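Local coordinates for protein putative dehydrogenase (Amycolatopsis orientalis, PDB 5A9T) that catalyses the stereoselective, NADPH-dependent reduction of cyclic imines to amines as an imine reductase, at residues D30-W34 with A49-I55; A61-L65 with E146-T150; L268-A272 with V285-W289. All coordinates share one frame; numbering follows the deposited sequence.

Contact 1 of 3, residues D30-W34 with A49-I55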
# COMPACT_ATOMS: atom_id res chain seq x y z
N ASP A 30 -21.53 -28.98 -17.87
CA ASP A 30 -21.64 -29.20 -19.34
C ASP A 30 -21.36 -27.88 -20.04
O ASP A 30 -22.26 -27.05 -20.10
CB ASP A 30 -23.03 -29.78 -19.73
CG ASP A 30 -23.19 -31.29 -19.41
OD1 ASP A 30 -22.19 -32.00 -19.10
OD2 ASP A 30 -24.38 -31.70 -19.37
N VAL A 31 -20.13 -27.72 -20.51
CA VAL A 31 -19.69 -26.41 -20.98
C VAL A 31 -19.78 -26.38 -22.47
O VAL A 31 -19.08 -27.18 -23.19
CB VAL A 31 -18.31 -26.03 -20.47
CG1 VAL A 31 -17.86 -24.65 -20.99
CG2 VAL A 31 -18.31 -26.10 -18.93
N THR A 32 -20.51 -25.42 -22.99
CA THR A 32 -20.50 -25.02 -24.41
C THR A 32 -19.63 -23.82 -24.63
O THR A 32 -19.74 -22.83 -23.88
CB THR A 32 -21.88 -24.81 -24.95
OG1 THR A 32 -22.70 -25.97 -24.73
CG2 THR A 32 -21.95 -24.34 -26.37
N VAL A 33 -18.75 -23.83 -25.63
CA VAL A 33 -17.84 -22.72 -25.87
C VAL A 33 -18.00 -22.11 -27.22
O VAL A 33 -18.33 -22.83 -28.20
CB VAL A 33 -16.36 -23.08 -25.60
CG1 VAL A 33 -16.17 -23.52 -24.20
CG2 VAL A 33 -15.89 -24.19 -26.54
N TRP A 34 -17.81 -20.81 -27.30
CA TRP A 34 -17.95 -20.04 -28.58
C TRP A 34 -16.87 -19.00 -28.58
O TRP A 34 -16.50 -18.40 -27.55
CB TRP A 34 -19.29 -19.41 -28.75
CG TRP A 34 -19.46 -18.51 -29.93
CD1 TRP A 34 -19.90 -18.88 -31.17
CD2 TRP A 34 -19.14 -17.12 -30.04
NE1 TRP A 34 -19.94 -17.77 -32.01
CE2 TRP A 34 -19.42 -16.70 -31.35
CE3 TRP A 34 -18.55 -16.19 -29.18
CZ2 TRP A 34 -19.29 -15.37 -31.76
CZ3 TRP A 34 -18.45 -14.89 -29.60
CH2 TRP A 34 -18.74 -14.50 -30.88
N ALA A 49 -15.52 -29.97 -23.22
CA ALA A 49 -16.37 -28.90 -23.79
C ALA A 49 -16.92 -29.20 -25.14
O ALA A 49 -16.26 -30.01 -25.88
CB ALA A 49 -15.67 -27.58 -23.84
N ARG A 50 -18.07 -28.67 -25.49
CA ARG A 50 -18.61 -28.75 -26.84
C ARG A 50 -18.45 -27.43 -27.49
O ARG A 50 -18.88 -26.42 -26.92
CB ARG A 50 -20.02 -29.18 -26.83
CG ARG A 50 -20.03 -30.62 -26.33
CD ARG A 50 -21.41 -31.18 -26.58
NE ARG A 50 -21.55 -32.58 -26.23
CZ ARG A 50 -22.74 -33.18 -26.26
NH1 ARG A 50 -23.81 -32.51 -26.67
NH2 ARG A 50 -22.84 -34.44 -25.92
N GLN A 51 -17.82 -27.35 -28.64
CA GLN A 51 -17.72 -26.13 -29.40
C GLN A 51 -19.02 -25.85 -30.15
O GLN A 51 -19.63 -26.74 -30.75
CB GLN A 51 -16.58 -26.17 -30.42
CG GLN A 51 -16.65 -25.02 -31.37
CD GLN A 51 -15.40 -24.77 -32.14
OE1 GLN A 51 -14.83 -25.67 -32.69
NE2 GLN A 51 -15.03 -23.50 -32.23
N ALA A 52 -19.55 -24.64 -30.04
CA ALA A 52 -20.69 -24.26 -30.88
C ALA A 52 -20.12 -23.25 -31.83
O ALA A 52 -19.60 -22.17 -31.44
CB ALA A 52 -21.80 -23.60 -30.08
N ASP A 53 -20.14 -23.53 -33.05
CA ASP A 53 -19.73 -22.51 -34.06
C ASP A 53 -20.65 -21.24 -34.16
O ASP A 53 -20.09 -20.15 -34.36
CB ASP A 53 -19.66 -23.17 -35.49
CG ASP A 53 -18.46 -24.20 -35.62
OD1 ASP A 53 -17.42 -24.01 -34.97
OD2 ASP A 53 -18.61 -25.22 -36.36
N ASP A 54 -21.97 -21.40 -34.00
CA ASP A 54 -22.85 -20.28 -34.19
C ASP A 54 -23.27 -19.76 -32.81
O ASP A 54 -23.59 -20.54 -31.91
CB ASP A 54 -24.02 -20.72 -35.03
CG ASP A 54 -25.13 -19.69 -35.23
OD1 ASP A 54 -25.31 -18.46 -34.82
OD2 ASP A 54 -25.96 -20.21 -36.02
N ILE A 55 -23.22 -18.44 -32.69
CA ILE A 55 -23.66 -17.83 -31.42
C ILE A 55 -25.05 -18.18 -31.02
O ILE A 55 -25.32 -18.30 -29.80
CB ILE A 55 -23.38 -16.31 -31.41
CG1 ILE A 55 -23.49 -15.67 -30.02
CG2 ILE A 55 -24.31 -15.58 -32.34
CD1 ILE A 55 -22.55 -16.19 -29.00
O HOH W 1 -21.51 -17.08 -34.51
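Ile-55 lays its CD1 methyl over the five-membered ring of Trp-34, 3.9 Å from the centroid and 18° off the ring normal, a CH-pi contact at the closely packed end of the pairing. With CG anti to the backbone N (chi1 174°), the indole swings from the end of its strand toward the turn that follows Ala-52, where CD1 of Trp-34 comes within 3.3 Å of Ala-52 O at the ring edge. Water 1 accepts a hydrogen bond from Trp-34 NE1 at 3.0 Å and another from the backbone N of Ile-55, joining two donors that cannot bond each other. Behind the ring, strands 30-34 and 50-51 run parallel, tied by Arg-50 N to Val-31 O, Val-33 N to Arg-50 O and Ala-52 N to Val-33 O, the last nearly straight at 175°. They are the two strands of a beta-alpha-beta unit of the Rossmann fold, joined through helix 42-46, with 50-51 at the sheet edge; Leu-13 and Arg-36, beside Val-33 and Trp-34, bind NADP(+) in this protein. Were Trp-34 replaced by an alanine, the Ile-55 methyl would probably lose its aromatic platform and water 1 one of its two donors. On one face of the sheet Thr-32 CG2 meets Ala-52 CB at 3.8 Å; on the other Val-33 CG1 lies 4.1 Å from Ala-49 CB, under helices 15-26 and 42-46. On the looser solvent side the long Arg-50 side chain runs outward, Gln-51 is exposed, and Asp-54, at the N-cap, uses OD1 to cap the backbone N of Val-56 in helix 55-60.

Contact 2 of 3, residues A61-L65 with E146-T150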
# COMPACT_ATOMS: atom_id res chain seq x y z
N ALA A 61 -27.79 -23.18 -25.71
CA ALA A 61 -27.34 -24.37 -25.00
C ALA A 61 -27.56 -24.28 -23.49
O ALA A 61 -27.59 -25.30 -22.79
CB ALA A 61 -25.86 -24.66 -25.25
N SER A 62 -27.58 -23.05 -22.98
CA SER A 62 -27.48 -22.81 -21.55
C SER A 62 -28.31 -21.61 -21.16
O SER A 62 -28.44 -20.71 -21.92
CB SER A 62 -26.01 -22.55 -21.07
OG SER A 62 -25.11 -23.48 -21.70
N ARG A 63 -28.81 -21.61 -19.91
CA ARG A 63 -29.42 -20.40 -19.39
C ARG A 63 -28.30 -19.40 -18.97
O ARG A 63 -28.43 -18.19 -19.22
CB ARG A 63 -30.33 -20.68 -18.23
CG ARG A 63 -30.82 -19.45 -17.46
CD ARG A 63 -31.91 -19.81 -16.44
NE ARG A 63 -32.12 -18.75 -15.40
CZ ARG A 63 -32.76 -17.64 -15.59
NH1 ARG A 63 -33.27 -17.27 -16.76
NH2 ARG A 63 -32.97 -16.76 -14.62
N LEU A 64 -27.24 -19.93 -18.35
CA LEU A 64 -26.13 -19.10 -17.86
C LEU A 64 -25.10 -18.92 -18.94
O LEU A 64 -24.51 -19.88 -19.43
CB LEU A 64 -25.49 -19.77 -16.62
CG LEU A 64 -24.28 -18.96 -16.08
CD1 LEU A 64 -24.68 -17.62 -15.61
CD2 LEU A 64 -23.64 -19.79 -15.00
N LEU A 65 -24.95 -17.67 -19.37
CA LEU A 65 -24.03 -17.27 -20.46
C LEU A 65 -22.95 -16.41 -19.81
O LEU A 65 -23.21 -15.29 -19.39
CB LEU A 65 -24.72 -16.48 -21.52
CG LEU A 65 -26.04 -17.11 -22.00
CD1 LEU A 65 -26.84 -16.14 -22.90
CD2 LEU A 65 -25.89 -18.49 -22.68
N GLU A 146 -29.15 -16.74 -7.71
CA GLU A 146 -29.35 -17.90 -8.52
C GLU A 146 -28.12 -18.69 -8.83
O GLU A 146 -28.05 -19.90 -8.82
CB GLU A 146 -30.15 -17.50 -9.82
CG GLU A 146 -30.58 -18.72 -10.64
CD GLU A 146 -31.39 -18.31 -11.83
OE1 GLU A 146 -31.61 -17.13 -12.12
OE2 GLU A 146 -31.81 -19.24 -12.60
N TYR A 147 -27.02 -17.94 -9.14
CA TYR A 147 -25.86 -18.51 -9.64
C TYR A 147 -24.58 -18.41 -8.79
O TYR A 147 -23.59 -18.86 -9.22
CB TYR A 147 -25.57 -17.97 -11.09
CG TYR A 147 -26.60 -18.56 -12.09
CD1 TYR A 147 -26.56 -19.89 -12.42
CD2 TYR A 147 -27.52 -17.74 -12.66
CE1 TYR A 147 -27.51 -20.43 -13.29
CE2 TYR A 147 -28.45 -18.29 -13.54
CZ TYR A 147 -28.40 -19.60 -13.87
OH TYR A 147 -29.34 -20.11 -14.75
N LYS A 148 -24.71 -17.88 -7.59
CA LYS A 148 -23.52 -17.75 -6.82
C LYS A 148 -22.80 -19.04 -6.58
O LYS A 148 -21.57 -19.01 -6.57
CB LYS A 148 -23.78 -17.00 -5.53
CG LYS A 148 -24.70 -17.70 -4.69
CD LYS A 148 -25.23 -16.75 -3.62
CE LYS A 148 -24.45 -16.84 -2.33
NZ LYS A 148 -25.54 -16.78 -1.29
N GLU A 149 -23.48 -20.19 -6.38
CA GLU A 149 -22.75 -21.41 -6.20
C GLU A 149 -21.95 -21.85 -7.39
O GLU A 149 -20.82 -22.31 -7.31
CB GLU A 149 -23.70 -22.51 -5.66
CG GLU A 149 -23.19 -23.90 -5.68
N THR A 150 -22.50 -21.68 -8.59
CA THR A 150 -21.76 -21.93 -9.82
C THR A 150 -20.57 -20.93 -9.96
O THR A 150 -19.46 -21.31 -10.30
CB THR A 150 -22.68 -21.75 -11.05
OG1 THR A 150 -23.67 -22.82 -10.95
CG2 THR A 150 -21.98 -21.94 -12.35
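Both oxygens of Glu-146 are taken by one guanidinium group: Arg-63 NE bonds Glu-146 OE2 at 2.9 Å, and Arg-63 NH2 bonds Glu-146 OE1 at the same length. This bidentate, side-on salt bridge lies at the exposed edge of the contact, within the Rossmann-type nucleotide-binding domain, where helix 141-152 packs against the start of the parallel strand 64-67. The two flat groups are nearly coplanar, their planes 30° apart, although the side chains themselves meet at about a right angle. OE1 offers its syn lone pair to NH2; OE2 is also approached on its syn side, but with the donor 24° out of the carboxylate plane. Two bonds from a single side chain limit rotation of the carboxylate, and the opposite charges would be expected to stabilise each other at this exposed edge. Arg-63 reaches the helix because it is extended from CG to NE, with CG anti to the backbone N (chi1 169°), and on the way its CD passes 3.1 Å from Tyr-147 OH.

Inward, the chemistry turns apolar. The Tyr-147 ring is sandwiched between the CG of its own neighbour Glu-146 on one face and Leu-64 on the other, where Leu-64 CD1 stands 4.1 Å from the ring centroid in a CH-pi contact. The leucine and tyrosine side chains lie antiparallel alongside one another, and Leu-64 also touches Val-8 and Val-92 of the flanking strands 7-11 and 90-93. The second branch of the leucine continues the seam along the helix, Leu-64 CD2 meeting Thr-150 CG2 tip to tip at 3.8 Å.

Contact 3 of 3, residues L268-A272 with V285-W289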
# COMPACT_ATOMS: atom_id res chain seq x y z
N LEU A 268 1.37 17.14 -4.57
CA LEU A 268 -0.02 16.95 -4.25
C LEU A 268 -0.35 17.77 -3.01
O LEU A 268 -1.47 18.38 -3.01
CB LEU A 268 -0.56 15.54 -3.97
CG LEU A 268 -0.43 14.55 -5.16
CD1 LEU A 268 -0.46 13.06 -4.76
CD2 LEU A 268 -1.53 14.86 -6.20
N LEU A 269 0.57 17.81 -2.03
CA LEU A 269 0.35 18.57 -0.78
C LEU A 269 0.41 20.06 -1.01
O LEU A 269 -0.33 20.82 -0.40
CB LEU A 269 1.25 18.11 0.34
CG LEU A 269 1.16 16.59 0.69
CD1 LEU A 269 1.92 16.36 1.94
CD2 LEU A 269 -0.24 16.13 0.80
N ASP A 270 1.36 20.50 -1.78
CA ASP A 270 1.41 21.96 -2.14
C ASP A 270 0.11 22.44 -2.80
O ASP A 270 -0.42 23.54 -2.42
CB ASP A 270 2.54 22.09 -3.17
CG ASP A 270 3.98 21.90 -2.55
OD1 ASP A 270 4.21 22.05 -1.29
OD2 ASP A 270 4.93 21.59 -3.39
N ARG A 271 -0.50 21.66 -3.66
CA ARG A 271 -1.82 21.99 -4.28
C ARG A 271 -2.90 22.19 -3.19
O ARG A 271 -3.73 23.12 -3.19
CB ARG A 271 -2.24 20.87 -5.26
CG ARG A 271 -3.41 21.07 -6.24
CD ARG A 271 -3.48 19.82 -7.16
NE ARG A 271 -4.85 19.66 -7.62
CZ ARG A 271 -5.41 18.53 -8.08
NH1 ARG A 271 -4.75 17.31 -8.20
NH2 ARG A 271 -6.68 18.61 -8.43
N ALA A 272 -2.91 21.30 -2.23
CA ALA A 272 -3.82 21.35 -1.13
C ALA A 272 -3.57 22.51 -0.20
O ALA A 272 -4.59 23.14 0.22
CB ALA A 272 -3.72 20.02 -0.34
N VAL A 285 -6.59 15.98 1.59
CA VAL A 285 -6.10 16.01 0.17
C VAL A 285 -7.08 15.36 -0.76
O VAL A 285 -7.22 15.76 -1.90
CB VAL A 285 -4.69 15.45 0.11
CG1 VAL A 285 -4.69 13.94 0.24
CG2 VAL A 285 -4.03 15.84 -1.19
N ILE A 286 -7.89 14.39 -0.24
CA ILE A 286 -8.87 13.78 -1.06
C ILE A 286 -9.91 14.76 -1.65
O ILE A 286 -10.51 14.53 -2.73
CB ILE A 286 -9.61 12.61 -0.35
CG1 ILE A 286 -10.38 11.67 -1.36
CG2 ILE A 286 -10.57 13.14 0.73
CD1 ILE A 286 -11.00 10.48 -0.62
N GLU A 287 -10.16 15.88 -0.95
CA GLU A 287 -11.18 16.82 -1.48
C GLU A 287 -10.87 17.52 -2.76
O GLU A 287 -11.83 17.78 -3.51
CB GLU A 287 -11.41 17.87 -0.41
CG GLU A 287 -12.10 17.33 0.79
CD GLU A 287 -13.51 16.85 0.51
OE1 GLU A 287 -14.28 17.58 -0.21
OE2 GLU A 287 -13.84 15.76 0.99
N LEU A 288 -9.62 17.63 -3.08
CA LEU A 288 -9.18 18.14 -4.41
C LEU A 288 -9.52 17.13 -5.49
O LEU A 288 -9.41 17.49 -6.67
CB LEU A 288 -7.66 18.28 -4.40
CG LEU A 288 -6.91 19.22 -3.48
CD1 LEU A 288 -5.44 18.78 -3.35
CD2 LEU A 288 -7.07 20.62 -4.02
N TRP A 289 -9.79 15.86 -5.13
CA TRP A 289 -9.95 14.81 -6.19
C TRP A 289 -11.34 14.34 -6.41
O TRP A 289 -11.60 13.66 -7.41
CB TRP A 289 -9.05 13.60 -5.86
CG TRP A 289 -7.63 13.92 -5.59
CD1 TRP A 289 -6.95 15.04 -6.00
CD2 TRP A 289 -6.69 13.15 -4.87
NE1 TRP A 289 -5.65 14.99 -5.58
CE2 TRP A 289 -5.45 13.86 -4.85
CE3 TRP A 289 -6.74 11.92 -4.20
CZ2 TRP A 289 -4.34 13.39 -4.15
CZ3 TRP A 289 -5.65 11.45 -3.60
CH2 TRP A 289 -4.46 12.16 -3.49
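The C-terminal tail of the helical, reductive-aminase-like domain folds back in a 3-10 segment against helix 260-274, and residues 285-289 lie along one flank of that helix. Leu-288 is central to the packing: its CD1 methyl sits 3.7 Å from Ala-272 CB, a small side chain that lets the leucine come close to the helix. Beside it Val-285 (chi1 75°) has CG2 anti to the backbone N, which sets that methyl against the helix, 4.0 Å from Leu-268 O and 4.3 Å from both Ala-272 CB and Leu-269 CD2. Farther along, Leu-268 crosses the indole of Trp-289 at about a right angle, with CD2 3.8 Å from Trp-289 CZ2. The indole is also backed by its own segment, since Val-285 O stands over the centre of one ring face.

Arg-271 closes the polar border of this apolar seam. Its extended chain lies antiparallel alongside Leu-288, whose CB sits over a face of the guanidinium, while Arg-271 NH1 comes to 3.6 Å from Trp-289 NE1 at the indole edge. Both are donors and cannot bond each other; the buried NE1 finds no partner in the model, whereas NH1 is engaged by Glu-260 and Asp-258 of the second subunit. Leu-269 also touches Asn-241 and Tyr-282, which line the pocket of the bound (R)-methyltetrahydroisoquinoline, so the contact lies behind that pocket. The second subunit places its Ile-261 against Leu-268, while within the chain helix 238-255 packs Leu-245 onto Leu-269 and Leu-238 onto Ala-272.

Overall arrangement
Contacts 1 and 2 belong to the same nucleotide-binding domain and reach one sheet, their centres 15 Å apart; Thr-32 OG1 packs on Ala-61 CB where they meet. Contact 3 lies across the chain's centre, about 51 Å from contact 1 and 45 Å from contact 2 between centres, in the helical C-terminal domain. Chemistry follows place. Contact 1 pairs strand with strand through backbone bonds, contact 2 joins helix to strand through a surface salt bridge above an apolar core, and contact 3 packs side chains with no hydrogen bonds between its segments. The first two are partly buried and untouched by the partner chain, whereas the third is buried and shared with the second subunit.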